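Local structure of first ORF in transposon ISC1904 (Sulfolobus solfataricus, 3ILX) at residues 43-48 and 113-118; 50-55 and 74-79. The protein is probably the serine-recombinase (resolvase-type) part of an IS607-like transposon protein, thought to bind DNA and exchange its strands during integration. All coordinates share one frame; numbering follows the deposited sequence.

Contact 1: residues 43-48 and 113-118; sequences SGLNMK and ATILVS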
loop_
_atom_site.group_PDB
_atom_site.type_symbol
_atom_site.label_atom_id
_atom_site.label_comp_id
_atom_site.label_asym_id
_atom_site.label_seq_id
_atom_site.Cartn_x
_atom_site.Cartn_y
_atom_site.Cartn_z
ATOM N N SER A 43 9.489 -3.801 8.790
ATOM C CA SER A 43 8.962 -2.595 8.196
ATOM C C SER A 43 7.472 -2.737 7.903
ATOM O O SER A 43 6.979 -3.830 7.612
ATOM C CB SER A 43 9.750 -2.298 6.901
ATOM O OG SER A 43 9.165 -1.246 6.152
ATOM N N GLY A 44 6.754 -1.631 8.009
ATOM C CA GLY A 44 5.384 -1.568 7.499
ATOM C C GLY A 44 5.240 -1.867 6.011
ATOM O O GLY A 44 4.132 -2.205 5.550
ATOM N N LEU A 45 6.334 -1.743 5.260
ATOM C CA LEU A 45 6.358 -2.109 3.845
ATOM C C LEU A 45 6.414 -3.624 3.630
ATOM O O LEU A 45 6.194 -4.093 2.510
ATOM C CB LEU A 45 7.602 -1.519 3.152
ATOM C CG LEU A 45 7.566 -0.023 2.864
ATOM C CD1 LEU A 45 8.937 0.460 2.482
ATOM C CD2 LEU A 45 6.569 0.250 1.721
ATOM N N ASN A 46 6.783 -4.380 4.669
ATOM C CA ASN A 46 7.064 -5.823 4.476
ATOM C C ASN A 46 5.747 -6.616 4.499
ATOM O O ASN A 46 5.090 -6.756 5.544
ATOM C CB ASN A 46 8.081 -6.320 5.506
ATOM C CG ASN A 46 8.348 -7.841 5.427
ATOM O OD1 ASN A 46 7.786 -8.562 4.603
ATOM N ND2 ASN A 46 9.214 -8.317 6.311
HETATM N N MSE A 47 5.338 -7.066 3.322
HETATM C CA MSE A 47 4.061 -7.770 3.144
HETATM C C MSE A 47 4.135 -9.263 3.571
HETATM O O MSE A 47 3.123 -9.979 3.533
HETATM C CB MSE A 47 3.592 -7.656 1.691
HETATM C CG MSE A 47 3.422 -6.241 1.191
HETATM SE SE MSE A 47 1.799 -5.553 1.938
HETATM C CE MSE A 47 2.489 -4.867 3.639
ATOM N N LYS A 48 5.321 -9.705 3.997
ATOM C CA LYS A 48 5.507 -11.064 4.508
ATOM C C LYS A 48 5.538 -11.164 6.039
ATOM O O LYS A 48 5.715 -12.256 6.584
ATOM C CB LYS A 48 6.751 -11.709 3.875
ATOM C CG LYS A 48 6.663 -11.808 2.356
ATOM C CD LYS A 48 7.979 -12.313 1.686
ATOM C CE LYS A 48 7.881 -12.195 0.175
ATOM N NZ LYS A 48 8.764 -13.134 -0.637
ATOM N N ALA A 113 14.417 4.636 1.628
ATOM C CA ALA A 113 15.524 3.961 0.929
ATOM C C ALA A 113 15.057 2.666 0.232
ATOM O O ALA A 113 15.478 2.343 -0.898
ATOM C CB ALA A 113 16.672 3.653 1.922
ATOM N N THR A 114 14.216 1.900 0.907
ATOM C CA THR A 114 13.623 0.711 0.289
ATOM C C THR A 114 12.799 1.072 -0.937
ATOM O O THR A 114 12.924 0.426 -1.983
ATOM C CB THR A 114 12.762 -0.043 1.314
ATOM O OG1 THR A 114 13.593 -0.377 2.427
ATOM C CG2 THR A 114 12.130 -1.311 0.744
ATOM N N ILE A 115 11.955 2.115 -0.806
ATOM C CA ILE A 115 11.092 2.589 -1.882
ATOM C C ILE A 115 11.961 3.102 -3.070
ATOM O O ILE A 115 11.694 2.762 -4.230
ATOM C CB ILE A 115 10.134 3.721 -1.371
ATOM C CG1 ILE A 115 9.064 3.162 -0.409
ATOM C CG2 ILE A 115 9.442 4.451 -2.533
ATOM C CD1 ILE A 115 8.439 4.282 0.498
ATOM N N LEU A 116 12.997 3.892 -2.759
ATOM C CA LEU A 116 13.910 4.460 -3.772
ATOM C C LEU A 116 14.627 3.376 -4.554
ATOM O O LEU A 116 14.701 3.453 -5.780
ATOM C CB LEU A 116 14.939 5.412 -3.142
ATOM C CG LEU A 116 14.304 6.730 -2.669
ATOM C CD1 LEU A 116 15.289 7.500 -1.814
ATOM C CD2 LEU A 116 13.816 7.573 -3.825
ATOM N N VAL A 117 15.082 2.346 -3.858
ATOM C CA VAL A 117 15.696 1.163 -4.506
ATOM C C VAL A 117 14.740 0.446 -5.466
ATOM O O VAL A 117 15.130 0.014 -6.570
ATOM C CB VAL A 117 16.223 0.165 -3.451
ATOM C CG1 VAL A 117 16.437 -1.301 -4.039
ATOM C CG2 VAL A 117 17.494 0.719 -2.753
ATOM N N SER A 118 13.492 0.320 -5.043
ATOM C CA SER A 118 12.487 -0.285 -5.876
ATOM C C SER A 118 12.250 0.512 -7.163
ATOM O O SER A 118 12.266 -0.083 -8.241
ATOM C CB SER A 118 11.165 -0.470 -5.131
ATOM O OG SER A 118 10.205 -0.902 -6.073
#
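Leu45 meets Thr114 and Ile115 because of how each chain leaves its backbone: Leu45 turns CG opposite its own carbonyl carbon (chi1 -75°), and a second torsion near anti (chi2 167°) swings CD1 out from the loop, while Thr114 sets CG2 opposite its N and OG1 opposite its carbonyl carbon, a turn that leaves CB and CG2 facing Leu45. The evidence for a single point of touch is that every close approach runs through one methyl. Leu45 CD1 lies 4.0 Å from both Thr114 CB and Thr114 CG2, and 4.0 Å from Ile115 CG1. Leu45 meets Thr114 end-on but lies athwart Ile115. With 108 Å² buried in total, the join is small and purely apolar. Thr114 OG1 is hydrogen-bonded to the backbone O of Glu110 one helical turn earlier, leaving the carbon side of the residue to meet Leu45.

Two side-chain bonds shape the loop that carries Leu45. Ser43 OG accepts from Leu45 N at 3.0 Å, an ST turn, and also bonds Asp111 of the long helix; a type I turn runs from Ser43 to Asn46. Asn46 OD1 then accepts from Lys48 N at 2.8 Å, an Asx turn in which the donor sits above the carbonyl plane. On the helix, Ile115 also packs on Phe119 of the second subunit. The contact thus joins the loop after strand 36-41 to helix 105-125, the long helix of what is probably a serine-recombinase (resolvase-type) domain, part of which packs on the second subunit.

Contact 2: residues 50-55 and 74-79; sequences KGFLKL and RLVRFG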
loop_
_atom_site.group_PDB
_atom_site.type_symbol
_atom_site.label_atom_id
_atom_site.label_comp_id
_atom_site.label_asym_id
_atom_site.label_seq_id
_atom_site.Cartn_x
_atom_site.Cartn_y
_atom_site.Cartn_z
ATOM N N LYS A 50 4.764 -12.106 9.478
ATOM C CA LYS A 50 3.911 -13.211 9.981
ATOM C C LYS A 50 2.756 -12.737 10.820
ATOM O O LYS A 50 1.648 -13.243 10.688
ATOM C CB LYS A 50 4.704 -14.149 10.872
ATOM C CG LYS A 50 6.105 -14.342 10.416
ATOM C CD LYS A 50 6.223 -15.431 9.387
ATOM C CE LYS A 50 7.634 -16.016 9.478
ATOM N NZ LYS A 50 8.078 -16.718 8.233
ATOM N N GLY A 51 3.042 -11.797 11.720
ATOM C CA GLY A 51 2.020 -11.252 12.586
ATOM C C GLY A 51 0.932 -10.577 11.756
ATOM O O GLY A 51 -0.257 -10.860 11.950
ATOM N N PHE A 52 1.328 -9.698 10.829
ATOM C CA PHE A 52 0.358 -8.912 10.045
ATOM C C PHE A 52 -0.504 -9.816 9.174
ATOM O O PHE A 52 -1.709 -9.583 9.047
ATOM C CB PHE A 52 1.096 -7.899 9.172
ATOM C CG PHE A 52 0.240 -7.226 8.116
ATOM C CD1 PHE A 52 -0.542 -6.114 8.433
ATOM C CD2 PHE A 52 0.308 -7.642 6.781
ATOM C CE1 PHE A 52 -1.313 -5.495 7.441
ATOM C CE2 PHE A 52 -0.415 -7.002 5.802
ATOM C CZ PHE A 52 -1.232 -5.899 6.151
ATOM N N LEU A 53 0.132 -10.832 8.580
ATOM C CA LEU A 53 -0.561 -11.826 7.764
ATOM C C LEU A 53 -1.541 -12.693 8.576
ATOM O O LEU A 53 -2.670 -12.922 8.125
ATOM C CB LEU A 53 0.433 -12.702 7.001
ATOM C CG LEU A 53 1.212 -11.994 5.902
ATOM C CD1 LEU A 53 2.245 -12.955 5.280
ATOM C CD2 LEU A 53 0.234 -11.456 4.837
ATOM N N LYS A 54 -1.123 -13.136 9.769
ATOM C CA LYS A 54 -2.037 -13.836 10.692
ATOM C C LYS A 54 -3.258 -12.943 10.966
ATOM O O LYS A 54 -4.419 -13.364 10.815
ATOM C CB LYS A 54 -1.329 -14.207 11.992
ATOM C CG LYS A 54 -2.240 -14.832 13.057
ATOM C CD LYS A 54 -1.468 -15.030 14.360
ATOM C CE LYS A 54 -2.398 -15.293 15.561
ATOM N NZ LYS A 54 -3.021 -16.633 15.414
ATOM N N LEU A 55 -2.984 -11.697 11.319
ATOM C CA LEU A 55 -4.027 -10.731 11.604
ATOM C C LEU A 55 -5.000 -10.525 10.433
ATOM O O LEU A 55 -6.206 -10.574 10.630
ATOM C CB LEU A 55 -3.412 -9.388 12.030
ATOM C CG LEU A 55 -4.358 -8.224 12.355
ATOM C CD1 LEU A 55 -5.468 -8.599 13.368
ATOM C CD2 LEU A 55 -3.533 -7.005 12.874
ATOM N N ARG A 74 1.808 1.842 12.182
ATOM C CA ARG A 74 2.117 0.550 12.797
ATOM C C ARG A 74 1.631 -0.617 11.930
ATOM O O ARG A 74 2.336 -1.636 11.794
ATOM C CB ARG A 74 1.543 0.441 14.210
ATOM C CG ARG A 74 2.158 1.452 15.235
ATOM C CD ARG A 74 3.697 1.310 15.281
ATOM N NE ARG A 74 4.378 2.146 14.287
ATOM C CZ ARG A 74 5.701 2.166 14.097
ATOM N NH1 ARG A 74 6.498 1.344 14.802
ATOM N NH2 ARG A 74 6.233 3.004 13.191
ATOM N N LEU A 75 0.448 -0.480 11.339
ATOM C CA LEU A 75 -0.105 -1.573 10.506
ATOM C C LEU A 75 0.568 -1.679 9.159
ATOM O O LEU A 75 1.003 -2.765 8.763
ATOM C CB LEU A 75 -1.645 -1.473 10.336
ATOM C CG LEU A 75 -2.362 -2.084 11.551
ATOM C CD1 LEU A 75 -3.841 -1.601 11.662
ATOM C CD2 LEU A 75 -2.237 -3.631 11.559
ATOM N N VAL A 76 0.613 -0.569 8.428
ATOM C CA VAL A 76 1.199 -0.538 7.085
ATOM C C VAL A 76 1.704 0.851 6.778
ATOM O O VAL A 76 1.224 1.847 7.362
ATOM C CB VAL A 76 0.170 -0.889 5.949
ATOM C CG1 VAL A 76 -0.096 -2.390 5.879
ATOM C CG2 VAL A 76 -1.140 -0.104 6.123
ATOM N N ARG A 77 2.641 0.931 5.846
ATOM C CA ARG A 77 3.105 2.225 5.331
ATOM C C ARG A 77 2.168 2.732 4.220
ATOM O O ARG A 77 1.977 3.918 4.078
ATOM C CB ARG A 77 4.550 2.076 4.824
ATOM C CG ARG A 77 5.167 3.267 4.048
ATOM C CD ARG A 77 5.319 4.499 4.907
ATOM N NE ARG A 77 6.151 4.222 6.081
ATOM C CZ ARG A 77 5.988 4.770 7.291
ATOM N NH1 ARG A 77 5.021 5.672 7.538
ATOM N NH2 ARG A 77 6.805 4.407 8.279
ATOM N N PHE A 78 1.617 1.830 3.418
ATOM C CA PHE A 78 0.675 2.216 2.346
ATOM C C PHE A 78 -0.531 1.319 2.482
ATOM O O PHE A 78 -0.363 0.174 2.882
ATOM C CB PHE A 78 1.282 1.942 0.952
ATOM C CG PHE A 78 2.414 2.872 0.589
ATOM C CD1 PHE A 78 2.150 4.208 0.238
ATOM C CD2 PHE A 78 3.728 2.420 0.615
ATOM C CE1 PHE A 78 3.205 5.098 -0.092
ATOM C CE2 PHE A 78 4.813 3.290 0.290
ATOM C CZ PHE A 78 4.549 4.634 -0.061
ATOM N N GLY A 79 -1.714 1.805 2.094
ATOM C CA GLY A 79 -2.912 0.953 1.984
ATOM C C GLY A 79 -3.709 0.852 3.267
ATOM O O GLY A 79 -4.644 0.029 3.380
#
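Phe52 and Leu75 mark the nearest backbone approach, their CA atoms 7.4 Å apart, where the start of helix 50-60 faces a short, weakly bonded helical stretch that includes 74-75 and the extended residue Val76 after it. Phe52 holds CG anti to its backbone N (chi1 168°), carrying the ring across to the second segment. There Phe52 CD1 comes to 3.7 Å from Leu75 O, and Phe52 CE1 to 3.7 Å from Val76 CG1; both partners stand oblique to the ring. Phe52 CZ is equally near that Val76 methyl, so CE1 and CZ share the one branch, CG1. One turn on, Leu55 CD2 meets Leu75 CD2 at 3.8 Å, the two leucine side chains lying roughly perpendicular. All four residues are buried, and together the segments bury 154 Å².

The polar atom in this apolar setting, Leu75 O, has its hydrogen bond from Arg49 NH2, and Arg49 also makes a cation-pi contact with Phe52. Were Phe52 an alanine, Val76 CG1 would probably face a gap and the Arg49 side chain would be likely to lose its aromatic partner. Tyr8 of strand 4-11 touches Phe52, Leu55 and Leu75, while Leu83 of helix 80-89 touches Phe52, Leu75 and Val76; Ile82 of the second subunit also packs on Phe52. Sheet and helices therefore enclose the same group of side chains, the hydrophobic layering of an alpha/beta fold: a parallel sheet flanked by helices, as in resolvase-type serine-recombinase domains, which this chain probably represents.

Contacts 1 and 2 have centres about 13 Å apart and meet directly through Phe78, whose neighbours in 74-79 serve contact 2. Phe78 CD2 lies 3.7 Å from Leu45 CD2, and Phe78 CE2 3.8 Å from Ile115 CD1, so this ring touches both segments of contact 1. A second junction is Met47 O to Leu53 CD2, 3.5 Å apart, where 43-48 runs on into helix 50-60. Polar bonds tie the same regions together: Asp111 receives Ser43 by a hydrogen bond and Arg77 by a salt bridge. Both contacts reach the second subunit, and Phe78 stacks on its Phe78, placing the junction at the dimer interface.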